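Local coordinates for lysosome-associated membrane glycoprotein 1 (PDB 5GV0) that is a glycoprotein of the lysosomal membrane whose membrane-proximal luminal domain is probably involved in its assembly with other copies, at residues S5-T10 and F41-N46; L23-T28 and K65-E70; K109-T114 and V140-F145. All blocks are in the same frame, centred on the assembly; numbering follows the deposited sequence.

Interaction 1 of 3, residues S5-T10 and F41-N46; sequences SKYNVT and FNISPN
Ser5 and Tyr7 meet Pro45 and Ile43 at one border of the β-prism, the two-sheet fold of LAMP luminal domains. The strands 5-11 and 36-42 follow one another along the same edge of the long strand 14-30: Ser5 bonds to the backbone of Met21, and Ile43 to that of Leu23. Where residues 41-46 leave their strand, the two segments come together without a direct hydrogen bond.

The close side has two approaches. Buried Ser5, which contributes most to the contact, brings OG within 3.5 Å of Pro45 CA. With CG anti to its own carbonyl carbon (chi1 -53°), Tyr7 brings OH toward Ile43 until it stands 3.6 Å from CG2, the two side chains crossing at about a right angle. Leu60 and Val62 of the other sheet touch the Tyr7 side chain, and Val62 touches Ile43 as well.

On the loose side Pro45 itself is exposed to solvent, and a water fills in for a direct bond: it lies 2.8 Å from Tyr7 OH and donates to Ser44 O at 2.7 Å, linking the phenol to the turn. Asp47 accepts from the Ser44 backbone N. Ser44 also closes an ST turn, its OG accepting from Asn46 N at 3.0 Å with an N-H...O angle of 155°.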
ATOM      1  N   SER A   5      10.623   1.761   4.111  1.00 10.84           N
ATOM      2  CA  SER A   5      10.932   0.340   4.170  1.00 11.33           C
ATOM      3  C   SER A   5      10.991  -0.229   2.771  1.00 11.11           C
ATOM      4  O   SER A   5      10.302   0.255   1.864  1.00 12.33           O
ATOM      5  CB  SER A   5       9.888  -0.410   4.995  1.00 18.14           C
ATOM      6  OG  SER A   5       9.838   0.104   6.314  1.00 30.15           O
ATOM      7  N   LYS A   6      11.803  -1.262   2.597  1.00 14.63           N
ATOM      8  CA  LYS A   6      11.972  -1.890   1.300  1.00 12.05           C
ATOM      9  C   LYS A   6      11.260  -3.231   1.248  1.00 12.22           C
ATOM     10  O   LYS A   6      11.206  -3.979   2.230  1.00 15.08           O
ATOM     11  CB  LYS A   6      13.462  -2.044   0.984  1.00 14.30           C
ATOM     12  CG  LYS A   6      14.185  -0.701   0.961  1.00 26.63           C
ATOM     13  CD  LYS A   6      15.601  -0.803   0.424  1.00 39.73           C
ATOM     14  CE  LYS A   6      16.308   0.543   0.524  1.00 34.44           C
ATOM     15  NZ  LYS A   6      15.511   1.633  -0.103  1.00 36.05           N
ATOM     16  N   TYR A   7      10.693  -3.521   0.086  1.00  9.68           N
ATOM     17  CA  TYR A   7       9.928  -4.743  -0.123  1.00 12.23           C
ATOM     18  C   TYR A   7      10.281  -5.376  -1.458  1.00 10.41           C
ATOM     19  O   TYR A   7      10.451  -4.679  -2.456  1.00 11.64           O
ATOM     20  CB  TYR A   7       8.424  -4.453  -0.076  1.00 13.08           C
ATOM     21  CG  TYR A   7       7.959  -3.706   1.158  1.00 12.12           C
ATOM     22  CD1 TYR A   7       7.601  -4.391   2.309  1.00 16.05           C
ATOM     23  CD2 TYR A   7       7.865  -2.322   1.164  1.00 12.65           C
ATOM     24  CE1 TYR A   7       7.165  -3.717   3.440  1.00 14.87           C
ATOM     25  CE2 TYR A   7       7.433  -1.641   2.284  1.00 13.85           C
ATOM     26  CZ  TYR A   7       7.085  -2.345   3.417  1.00 15.58           C
ATOM     27  OH  TYR A   7       6.647  -1.667   4.535  1.00 15.32           O
ATOM     28  N   ASN A   8      10.365  -6.701  -1.467  1.00 12.41           N
ATOM     29  CA  ASN A   8      10.620  -7.476  -2.675  1.00 13.85           C
ATOM     30  C   ASN A   8       9.681  -8.674  -2.647  1.00 14.11           C
ATOM     31  O   ASN A   8       9.713  -9.450  -1.701  1.00 14.82           O
ATOM     32  CB  ASN A   8      12.090  -7.907  -2.738  1.00 17.53           C
ATOM     33  CG  ASN A   8      12.382  -8.881  -3.862  1.00 31.08           C
ATOM     34  OD1 ASN A   8      11.923  -8.713  -4.987  1.00 33.43           O
ATOM     35  ND2 ASN A   8      13.168  -9.906  -3.557  1.00 43.54           N
ATOM     36  N   VAL A   9       8.814  -8.795  -3.644  1.00 10.89           N
ATOM     37  CA  VAL A   9       7.940  -9.957  -3.751  1.00 11.40           C
ATOM     38  C   VAL A   9       8.376 -10.775  -4.957  1.00 12.34           C
ATOM     39  O   VAL A   9       8.424 -10.265  -6.076  1.00 11.52           O
ATOM     40  CB  VAL A   9       6.454  -9.551  -3.880  1.00 12.74           C
ATOM     41  CG1 VAL A   9       5.563 -10.780  -4.047  1.00 13.87           C
ATOM     42  CG2 VAL A   9       6.018  -8.734  -2.669  1.00 12.09           C
ATOM     43  N   THR A  10       8.730 -12.036  -4.718  1.00 11.55           N
ATOM     44  CA  THR A  10       9.162 -12.930  -5.784  1.00 12.49           C
ATOM     45  C   THR A  10       8.314 -14.193  -5.812  1.00 12.65           C
ATOM     46  O   THR A  10       7.960 -14.732  -4.758  1.00 16.34           O
ATOM     47  CB  THR A  10      10.648 -13.311  -5.626  1.00 17.24           C
ATOM     48  OG1 THR A  10      11.453 -12.129  -5.634  1.00 28.18           O
ATOM     49  CG2 THR A  10      11.101 -14.209  -6.771  1.00 19.49           C
ATOM     50  N   PHE A  41      -1.231   5.220  12.434  1.00 12.11           N
ATOM     51  CA  PHE A  41      -0.437   4.029  12.681  1.00 13.54           C
ATOM     52  C   PHE A  41       0.551   3.869  11.544  1.00 14.96           C
ATOM     53  O   PHE A  41       0.163   3.559  10.412  1.00 13.17           O
ATOM     54  CB  PHE A  41      -1.330   2.797  12.802  1.00 14.93           C
ATOM     55  CG  PHE A  41      -2.256   2.841  13.975  1.00 17.33           C
ATOM     56  CD1 PHE A  41      -1.831   2.412  15.221  1.00 25.10           C
ATOM     57  CD2 PHE A  41      -3.545   3.320  13.840  1.00 15.17           C
ATOM     58  CE1 PHE A  41      -2.680   2.459  16.308  1.00 22.61           C
ATOM     59  CE2 PHE A  41      -4.395   3.368  14.929  1.00 18.79           C
ATOM     60  CZ  PHE A  41      -3.956   2.938  16.162  1.00 19.34           C
ATOM     61  N   ASN A  42       1.826   4.103  11.830  1.00 13.26           N
ATOM     62  CA  ASN A  42       2.847   3.952  10.810  1.00 12.23           C
ATOM     63  C   ASN A  42       3.101   2.486  10.507  1.00 14.57           C
ATOM     64  O   ASN A  42       3.149   1.652  11.409  1.00 16.72           O
ATOM     65  CB  ASN A  42       4.153   4.622  11.240  1.00 14.54           C
ATOM     66  CG  ASN A  42       4.059   6.131  11.247  1.00 17.11           C
ATOM     67  OD1 ASN A  42       3.125   6.706  10.695  1.00 19.67           O
ATOM     68  ND2 ASN A  42       5.040   6.783  11.858  1.00 19.33           N
ATOM     69  N   ILE A  43       3.254   2.173   9.231  1.00 11.98           N
ATOM     70  CA  ILE A  43       3.751   0.866   8.854  1.00 12.88           C
ATOM     71  C   ILE A  43       5.207   0.830   9.276  1.00 15.23           C
ATOM     72  O   ILE A  43       6.000   1.698   8.909  1.00 15.31           O
ATOM     73  CB  ILE A  43       3.603   0.609   7.363  1.00 10.89           C
ATOM     74  CG1 ILE A  43       2.127   0.646   6.964  1.00 22.70           C
ATOM     75  CG2 ILE A  43       4.236  -0.730   7.004  1.00 13.29           C
ATOM     76  CD1 ILE A  43       1.220  -0.171   7.855  1.00 23.06           C
ATOM     77  N   SER A  44       5.540  -0.159  10.089  1.00 17.19           N
ATOM     78  CA  SER A  44       6.844  -0.231  10.718  1.00 20.61           C
ATOM     79  C   SER A  44       7.804  -1.081   9.907  1.00 20.40           C
ATOM     80  O   SER A  44       7.398  -2.054   9.280  1.00 15.44           O
ATOM     81  CB  SER A  44       6.707  -0.795  12.129  1.00 21.04           C
ATOM     82  OG  SER A  44       7.977  -1.034  12.701  1.00 26.45           O
ATOM     83  N   PRO A  45       9.093  -0.723   9.930  1.00 26.70           N
ATOM     84  CA  PRO A  45      10.130  -1.576   9.346  1.00 27.13           C
ATOM     85  C   PRO A  45      10.123  -2.962  10.000  1.00 22.20           C
ATOM     86  O   PRO A  45      10.523  -3.952   9.385  1.00 25.08           O
ATOM     87  CB  PRO A  45      11.425  -0.811   9.654  1.00 24.41           C
ATOM     88  CG  PRO A  45      11.078   0.090  10.796  1.00 37.34           C
ATOM     89  CD  PRO A  45       9.659   0.485  10.557  1.00 27.92           C
ATOM     90  N   ASN A  46       9.630  -3.010  11.234  1.00 18.04           N
ATOM     91  CA  ASN A  46       9.559  -4.233  12.026  1.00 17.27           C
ATOM     92  C   ASN A  46       8.475  -5.200  11.587  1.00 18.47           C
ATOM     93  O   ASN A  46       8.485  -6.366  11.975  1.00 18.66           O
ATOM     94  CB  ASN A  46       9.329  -3.887  13.494  1.00 19.79           C
ATOM     95  CG  ASN A  46      10.432  -3.028  14.063  1.00 23.55           C
ATOM     96  OD1 ASN A  46      11.578  -3.109  13.624  1.00 26.11           O
ATOM     97  ND2 ASN A  46      10.094  -2.195  15.039  1.00 29.97           N
TER
HETATM   98  O   HOH W   1       7.544  -3.074   6.741  1.00 23.78           O

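Interaction 2 of 3, residues L23-T28 and K65-E70; sequences LQLNIT and KNRALE
Between the two sheets of the β-prism, Leu25 of strand 14-30 reaches across the hydrophobic interior to Arg67 and Leu69 of strand 67-76. The backbones stay well apart, Leu25 CA lying 9.2 Å from Leu69 CA, and side chains bridge the gap.

Leu25 does this with both branches of its fork. CD1 sits against the aliphatic part of Arg67, 3.6 Å from CD, and the two side chains pass at a slant. CD2 reaches CD1 of Leu69 at 4.1 Å. These two leucines point at each other's sheets and run past one another in opposite senses, touching by one methyl each. Leu69 has CG anti to its backbone N (chi1 171°), which swings the branched end over to Leu25.

Arg67 is buried, and its chain is bent at chi2 (-142°) and chi3 (79°). The bend leaves CD for the leucine and turns the guanidinium toward polar company: NH2 makes a salt bridge with Asp47 and also donates to the carbonyl O of Val62. Leu89 touches both Leu25 and Arg67, while Ile43 packs on Arg67 and Leu69. Ala68, pointing away from strand 14-30, touches a protein-linked N-acetylglucosamine.

No hydrogen bond crosses between the two segments. Leu25 meets the CD methylene of Arg67, with its CD1 also oblique to the guanidinium, so an arginine can take part in a contact otherwise made by leucine methyls. Asp47 and the Val62 carbonyl probably offset the cost of burying its charge.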
ATOM      1  N   LEU A  23       4.724   4.396   4.692  1.00  9.62           N
ATOM      2  CA  LEU A  23       3.268   4.304   4.722  1.00 10.05           C
ATOM      3  C   LEU A  23       2.706   4.534   6.112  1.00 11.59           C
ATOM      4  O   LEU A  23       3.336   4.205   7.113  1.00 12.28           O
ATOM      5  CB  LEU A  23       2.807   2.939   4.223  1.00 13.31           C
ATOM      6  CG  LEU A  23       3.282   2.474   2.846  1.00 12.39           C
ATOM      7  CD1 LEU A  23       2.830   1.046   2.641  1.00 14.37           C
ATOM      8  CD2 LEU A  23       2.733   3.366   1.752  1.00 14.21           C
ATOM      9  N   GLN A  24       1.493   5.074   6.156  1.00 11.21           N
ATOM     10  CA  GLN A  24       0.836   5.414   7.406  1.00 11.76           C
ATOM     11  C   GLN A  24      -0.662   5.230   7.256  1.00 12.48           C
ATOM     12  O   GLN A  24      -1.246   5.683   6.272  1.00 14.50           O
ATOM     13  CB  GLN A  24       1.173   6.850   7.779  1.00 11.91           C
ATOM     14  CG  GLN A  24       0.417   7.430   8.951  1.00 13.89           C
ATOM     15  CD  GLN A  24       0.792   8.877   9.149  1.00 15.01           C
ATOM     16  OE1 GLN A  24       0.185   9.771   8.562  1.00 18.51           O
ATOM     17  NE2 GLN A  24       1.828   9.114   9.943  1.00 19.89           N
ATOM     18  N   LEU A  25      -1.279   4.547   8.210  1.00 10.21           N
ATOM     19  CA  LEU A  25      -2.734   4.433   8.240  1.00 10.75           C
ATOM     20  C   LEU A  25      -3.310   5.554   9.086  1.00 12.36           C
ATOM     21  O   LEU A  25      -2.882   5.766  10.211  1.00 13.79           O
ATOM     22  CB  LEU A  25      -3.164   3.078   8.793  1.00 13.28           C
ATOM     23  CG  LEU A  25      -2.626   1.862   8.044  1.00 16.76           C
ATOM     24  CD1 LEU A  25      -2.770   0.632   8.912  1.00 20.93           C
ATOM     25  CD2 LEU A  25      -3.374   1.687   6.735  1.00 19.15           C
ATOM     26  N   ASN A  26      -4.276   6.276   8.539  1.00  9.16           N
ATOM     27  CA  ASN A  26      -4.976   7.312   9.281  1.00 12.50           C
ATOM     28  C   ASN A  26      -6.400   6.825   9.505  1.00 12.70           C
ATOM     29  O   ASN A  26      -7.178   6.708   8.552  1.00 11.46           O
ATOM     30  CB  ASN A  26      -4.939   8.643   8.515  1.00 13.01           C
ATOM     31  CG  ASN A  26      -5.610   9.789   9.261  1.00 28.35           C
ATOM     32  OD1 ASN A  26      -6.665   9.626   9.867  1.00 24.13           O
ATOM     33  ND2 ASN A  26      -4.999  10.966   9.195  1.00 41.96           N
ATOM     34  N   ILE A  27      -6.732   6.503  10.750  1.00 13.16           N
ATOM     35  CA  ILE A  27      -8.022   5.890  11.036  1.00 11.65           C
ATOM     36  C   ILE A  27      -8.827   6.684  12.061  1.00 13.03           C
ATOM     37  O   ILE A  27      -8.326   7.074  13.124  1.00 13.70           O
ATOM     38  CB  ILE A  27      -7.856   4.423  11.511  1.00 12.65           C
ATOM     39  CG1 ILE A  27      -9.229   3.784  11.717  1.00 19.40           C
ATOM     40  CG2 ILE A  27      -6.988   4.327  12.766  1.00 15.51           C
ATOM     41  CD1 ILE A  27      -9.212   2.284  11.633  1.00 32.39           C
ATOM     42  N   THR A  28     -10.079   6.948  11.704  1.00 12.41           N
ATOM     43  CA  THR A  28     -11.022   7.599  12.596  1.00 14.73           C
ATOM     44  C   THR A  28     -11.999   6.546  13.097  1.00 16.87           C
ATOM     45  O   THR A  28     -12.569   5.809  12.299  1.00 17.93           O
ATOM     46  CB  THR A  28     -11.764   8.730  11.881  1.00 15.38           C
ATOM     47  OG1 THR A  28     -10.817   9.705  11.425  1.00 18.07           O
ATOM     48  CG2 THR A  28     -12.761   9.396  12.811  1.00 17.49           C
ATOM     49  N   LYS A  65       1.104  -8.153  15.221  1.00 25.92           N
ATOM     50  CA  LYS A  65       0.158  -8.856  16.082  1.00 31.32           C
ATOM     51  C   LYS A  65      -1.256  -8.266  16.043  1.00 26.23           C
ATOM     52  O   LYS A  65      -2.240  -8.993  16.167  1.00 31.94           O
ATOM     53  CB  LYS A  65       0.678  -8.864  17.523  1.00 34.55           C
ATOM     54  CG  LYS A  65      -0.106  -9.762  18.466  1.00 43.66           C
ATOM     55  CD  LYS A  65       0.529  -9.797  19.849  1.00 49.03           C
ATOM     56  CE  LYS A  65       0.447  -8.443  20.535  1.00 48.57           C
ATOM     57  NZ  LYS A  65      -0.964  -8.039  20.800  1.00 57.63           N
ATOM     58  N   ASN A  66      -1.354  -6.954  15.858  1.00 20.00           N
ATOM     59  CA  ASN A  66      -2.640  -6.270  15.963  1.00 23.08           C
ATOM     60  C   ASN A  66      -3.205  -5.753  14.648  1.00 20.33           C
ATOM     61  O   ASN A  66      -4.274  -5.144  14.627  1.00 19.34           O
ATOM     62  CB  ASN A  66      -2.526  -5.098  16.939  1.00 24.85           C
ATOM     63  CG  ASN A  66      -2.487  -5.543  18.387  1.00 40.49           C
ATOM     64  OD1 ASN A  66      -1.495  -5.336  19.085  1.00 43.65           O
ATOM     65  ND2 ASN A  66      -3.573  -6.155  18.847  1.00 45.17           N
ATOM     66  N   ARG A  67      -2.506  -6.002  13.547  1.00 17.89           N
ATOM     67  CA  ARG A  67      -2.854  -5.340  12.297  1.00 16.68           C
ATOM     68  C   ARG A  67      -2.293  -6.066  11.088  1.00 14.88           C
ATOM     69  O   ARG A  67      -1.149  -6.514  11.103  1.00 16.79           O
ATOM     70  CB  ARG A  67      -2.334  -3.904  12.322  1.00 16.88           C
ATOM     71  CG  ARG A  67      -2.711  -3.052  11.126  1.00 29.79           C
ATOM     72  CD  ARG A  67      -1.546  -2.157  10.740  1.00 45.11           C
ATOM     73  NE  ARG A  67      -0.552  -2.895   9.973  1.00 38.42           N
ATOM     74  CZ  ARG A  67       0.764  -2.749  10.095  1.00 32.75           C
ATOM     75  NH1 ARG A  67       1.276  -1.885  10.965  1.00 31.26           N
ATOM     76  NH2 ARG A  67       1.568  -3.477   9.338  1.00 20.77           N
ATOM     77  N   ALA A  68      -3.101  -6.178  10.040  1.00 14.28           N
ATOM     78  CA  ALA A  68      -2.620  -6.680   8.765  1.00 11.94           C
ATOM     79  C   ALA A  68      -3.111  -5.779   7.650  1.00 11.99           C
ATOM     80  O   ALA A  68      -4.314  -5.537   7.522  1.00 14.54           O
ATOM     81  CB  ALA A  68      -3.077  -8.119   8.539  1.00 15.41           C
ATOM     82  N   LEU A  69      -2.171  -5.273   6.863  1.00 10.80           N
ATOM     83  CA  LEU A  69      -2.478  -4.421   5.721  1.00 10.54           C
ATOM     84  C   LEU A  69      -2.078  -5.112   4.438  1.00 11.17           C
ATOM     85  O   LEU A  69      -0.919  -5.496   4.293  1.00 10.66           O
ATOM     86  CB  LEU A  69      -1.739  -3.089   5.829  1.00 10.27           C
ATOM     87  CG  LEU A  69      -1.815  -2.196   4.581  1.00 11.37           C
ATOM     88  CD1 LEU A  69      -3.215  -1.625   4.405  1.00 12.79           C
ATOM     89  CD2 LEU A  69      -0.780  -1.070   4.654  1.00 16.15           C
ATOM     90  N   GLU A  70      -3.012  -5.251   3.500  1.00  9.10           N
ATOM     91  CA  GLU A  70      -2.662  -5.818   2.198  1.00 10.20           C
ATOM     92  C   GLU A  70      -2.925  -4.813   1.098  1.00 10.42           C
ATOM     93  O   GLU A  70      -4.011  -4.225   1.004  1.00 11.15           O
ATOM     94  CB  GLU A  70      -3.422  -7.111   1.905  1.00 10.53           C
ATOM     95  CG  GLU A  70      -2.975  -7.764   0.580  1.00 12.25           C
ATOM     96  CD  GLU A  70      -3.631  -9.103   0.339  1.00 15.83           C
ATOM     97  OE1 GLU A  70      -4.841  -9.120   0.046  1.00 18.79           O
ATOM     98  OE2 GLU A  70      -2.936 -10.137   0.448  1.00 18.96           O
TER

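Interaction 3 of 3, residues K109-T114 and V140-F145; sequences KALQAT and VQVQAF
No flat group lies between Leu111 and its partners Val140 and Val142; the ring beside them is that of Tyr119, whose side chain touches Leu111 and Val140 and also reaches Ala113, while Phe82 packs on the neighbouring Ala113, Ala144 and Phe145.

The meeting itself is aliphatic. Leu111 CB lies 4.2 Å from CG1 of Val142, and its CD2 approaches CG1 of Val140 at 4.3 Å. Leu111 thus spans two valines that project from the same face of strand 140-144. Val142 holds CG1 between its backbone N and carbonyl carbon (chi1 65°), directing that methyl at the leucine.

Leu111 owes its place to a corner in the chain: its backbone is in the left-handed helical region (phi 53°, psi 40°). Ala110 bonds to the backbone of Leu84 and Ala113 to that of Phe82, tying the corner on both sides to strand 81-92, while Leu17 and Ala19 touch Val142 and Met21 touches Val140. Leu111, at the corner leading into strand 112-114 of one sheet, packs on two valines of the other, part of the aliphatic core between the two sheets of the β-prism.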
ATOM      1  N   LYS A 109      -7.410   3.490  -7.707  1.00 12.18           N
ATOM      2  CA  LYS A 109      -6.453   3.631  -8.793  1.00 13.05           C
ATOM      3  C   LYS A 109      -5.449   4.698  -8.412  1.00 15.70           C
ATOM      4  O   LYS A 109      -5.676   5.897  -8.613  1.00 19.70           O
ATOM      5  CB  LYS A 109      -7.136   3.971 -10.121  1.00 13.93           C
ATOM      6  CG  LYS A 109      -6.144   4.051 -11.283  1.00 18.41           C
ATOM      7  CD  LYS A 109      -6.828   4.003 -12.641  1.00 24.45           C
ATOM      8  CE  LYS A 109      -7.232   2.585 -13.007  1.00 25.67           C
ATOM      9  NZ  LYS A 109      -7.796   2.509 -14.386  1.00 27.53           N
ATOM     10  N   ALA A 110      -4.351   4.255  -7.813  1.00 11.53           N
ATOM     11  CA  ALA A 110      -3.292   5.155  -7.396  1.00 11.87           C
ATOM     12  C   ALA A 110      -1.951   4.531  -7.733  1.00 11.37           C
ATOM     13  O   ALA A 110      -1.892   3.376  -8.165  1.00 12.72           O
ATOM     14  CB  ALA A 110      -3.397   5.453  -5.895  1.00 13.42           C
ATOM     15  N   LEU A 111      -0.886   5.305  -7.547  1.00 13.22           N
ATOM     16  CA  LEU A 111       0.479   4.840  -7.790  1.00 11.62           C
ATOM     17  C   LEU A 111       0.604   4.254  -9.201  1.00 14.27           C
ATOM     18  O   LEU A 111       1.276   3.247  -9.419  1.00 13.43           O
ATOM     19  CB  LEU A 111       0.889   3.806  -6.729  1.00 11.05           C
ATOM     20  CG  LEU A 111       0.523   4.088  -5.267  1.00 13.98           C
ATOM     21  CD1 LEU A 111       1.103   3.005  -4.347  1.00 13.27           C
ATOM     22  CD2 LEU A 111       0.989   5.477  -4.832  1.00 15.07           C
ATOM     23  N   GLN A 112      -0.049   4.898 -10.161  1.00 13.85           N
ATOM     24  CA  GLN A 112      -0.122   4.366 -11.512  1.00 13.21           C
ATOM     25  C   GLN A 112       1.107   4.711 -12.340  1.00 11.91           C
ATOM     26  O   GLN A 112       1.551   5.861 -12.371  1.00 14.01           O
ATOM     27  CB  GLN A 112      -1.376   4.882 -12.210  1.00 13.57           C
ATOM     28  CG  GLN A 112      -1.567   4.321 -13.620  1.00 15.60           C
ATOM     29  CD  GLN A 112      -2.922   4.659 -14.211  1.00 23.70           C
ATOM     30  OE1 GLN A 112      -3.831   3.828 -14.220  1.00 24.80           O
ATOM     31  NE2 GLN A 112      -3.062   5.877 -14.719  1.00 28.78           N
ATOM     32  N   ALA A 113       1.643   3.709 -13.027  1.00 11.20           N
ATOM     33  CA  ALA A 113       2.767   3.921 -13.921  1.00 11.29           C
ATOM     34  C   ALA A 113       2.770   2.900 -15.044  1.00 11.48           C
ATOM     35  O   ALA A 113       2.115   1.858 -14.972  1.00 11.65           O
ATOM     36  CB  ALA A 113       4.088   3.859 -13.152  1.00 10.68           C
ATOM     37  N   THR A 114       3.518   3.224 -16.089  1.00 10.95           N
ATOM     38  CA  THR A 114       3.741   2.333 -17.207  1.00 10.19           C
ATOM     39  C   THR A 114       4.423   1.039 -16.782  1.00 11.31           C
ATOM     40  O   THR A 114       5.416   1.057 -16.059  1.00 11.09           O
ATOM     41  CB  THR A 114       4.602   3.023 -18.260  1.00 13.14           C
ATOM     42  OG1 THR A 114       4.011   4.287 -18.605  1.00 13.67           O
ATOM     43  CG2 THR A 114       4.760   2.150 -19.495  1.00 16.43           C
ATOM     44  N   VAL A 140       7.240   7.158  -1.964  1.00 12.05           N
ATOM     45  CA  VAL A 140       7.151   5.860  -2.604  1.00 12.77           C
ATOM     46  C   VAL A 140       7.956   5.779  -3.885  1.00 11.68           C
ATOM     47  O   VAL A 140       7.986   6.717  -4.680  1.00 12.10           O
ATOM     48  CB  VAL A 140       5.673   5.506  -2.907  1.00 12.73           C
ATOM     49  CG1 VAL A 140       5.012   6.610  -3.746  1.00 13.10           C
ATOM     50  CG2 VAL A 140       5.544   4.153  -3.588  1.00 13.37           C
ATOM     51  N   GLN A 141       8.637   4.655  -4.055  1.00 10.54           N
ATOM     52  CA  GLN A 141       9.002   4.190  -5.382  1.00 10.09           C
ATOM     53  C   GLN A 141       8.477   2.763  -5.460  1.00  9.77           C
ATOM     54  O   GLN A 141       8.725   1.964  -4.553  1.00  9.97           O
ATOM     55  CB  GLN A 141      10.510   4.267  -5.628  1.00 10.52           C
ATOM     56  CG  GLN A 141      10.883   3.895  -7.064  1.00 11.90           C
ATOM     57  CD  GLN A 141      12.296   4.278  -7.429  1.00 14.27           C
ATOM     58  OE1 GLN A 141      13.109   4.622  -6.564  1.00 14.20           O
ATOM     59  NE2 GLN A 141      12.604   4.217  -8.722  1.00 11.42           N
ATOM     60  N   VAL A 142       7.712   2.449  -6.503  1.00  9.14           N
ATOM     61  CA  VAL A 142       7.064   1.146  -6.558  1.00  8.96           C
ATOM     62  C   VAL A 142       6.912   0.667  -7.999  1.00 10.29           C
ATOM     63  O   VAL A 142       6.727   1.458  -8.930  1.00 10.82           O
ATOM     64  CB  VAL A 142       5.687   1.174  -5.830  1.00  9.83           C
ATOM     65  CG1 VAL A 142       4.702   2.091  -6.544  1.00 11.02           C
ATOM     66  CG2 VAL A 142       5.115  -0.233  -5.691  1.00 12.58           C
ATOM     67  N   GLN A 143       7.024  -0.640  -8.180  1.00  9.40           N
ATOM     68  CA  GLN A 143       6.880  -1.244  -9.496  1.00  9.27           C
ATOM     69  C   GLN A 143       6.267  -2.634  -9.369  1.00 10.29           C
ATOM     70  O   GLN A 143       6.756  -3.460  -8.586  1.00 11.14           O
ATOM     71  CB  GLN A 143       8.235  -1.304 -10.190  1.00  8.59           C
ATOM     72  CG  GLN A 143       8.183  -1.831 -11.621  1.00 12.28           C
ATOM     73  CD  GLN A 143       9.511  -1.648 -12.322  1.00  9.25           C
ATOM     74  OE1 GLN A 143      10.277  -0.745 -11.985  1.00 11.27           O
ATOM     75  NE2 GLN A 143       9.803  -2.513 -13.297  1.00 12.20           N
ATOM     76  N   ALA A 144       5.200  -2.884 -10.123  1.00  9.16           N
ATOM     77  CA  ALA A 144       4.483  -4.148 -10.064  1.00 10.12           C
ATOM     78  C   ALA A 144       4.429  -4.824 -11.431  1.00 11.04           C
ATOM     79  O   ALA A 144       4.425  -4.150 -12.471  1.00 12.43           O
ATOM     80  CB  ALA A 144       3.065  -3.926  -9.524  1.00 11.91           C
ATOM     81  N   PHE A 145       4.405  -6.157 -11.378  1.00 10.98           N
ATOM     82  CA  PHE A 145       4.255  -7.079 -12.506  1.00 11.95           C
ATOM     83  C   PHE A 145       5.589  -7.252 -13.226  1.00 13.72           C
ATOM     84  O   PHE A 145       6.383  -8.097 -12.827  1.00 20.86           O
ATOM     85  CB  PHE A 145       3.115  -6.633 -13.439  1.00 12.25           C
ATOM     86  CG  PHE A 145       1.757  -6.715 -12.780  1.00 10.81           C
ATOM     87  CD1 PHE A 145       1.061  -7.915 -12.761  1.00 10.56           C
ATOM     88  CD2 PHE A 145       1.212  -5.619 -12.128  1.00 11.09           C
ATOM     89  CE1 PHE A 145      -0.164  -8.017 -12.125  1.00 12.13           C
ATOM     90  CE2 PHE A 145      -0.015  -5.713 -11.484  1.00 13.30           C
ATOM     91  CZ  PHE A 145      -0.704  -6.917 -11.485  1.00 12.92           C
TER

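Along the chain the segments of interactions 1 and 2 alternate (5-10, 23-28, 41-46, 65-70), and interaction 3 follows in series. Interactions 1 and 2 have centres about 12 Å apart and touch: Phe41 O lies 2.8 Å from Leu25 N in a probable backbone hydrogen bond, and Ile43 CD1 packs 3.4 Å from Arg67 CZ. Interaction 3 is separate, its centre about 16 Å from that of interaction 1 and about 20 Å from that of interaction 2, which lies on the opposite side of the chain's centre. Strand 14-30 connects them, pairing with 5-11, 36-42 and 140-144. Interactions 2 and 3 join the two sheets; interaction 1 joins strand 5-11 to the turn after strand 36-42, all within one luminal domain.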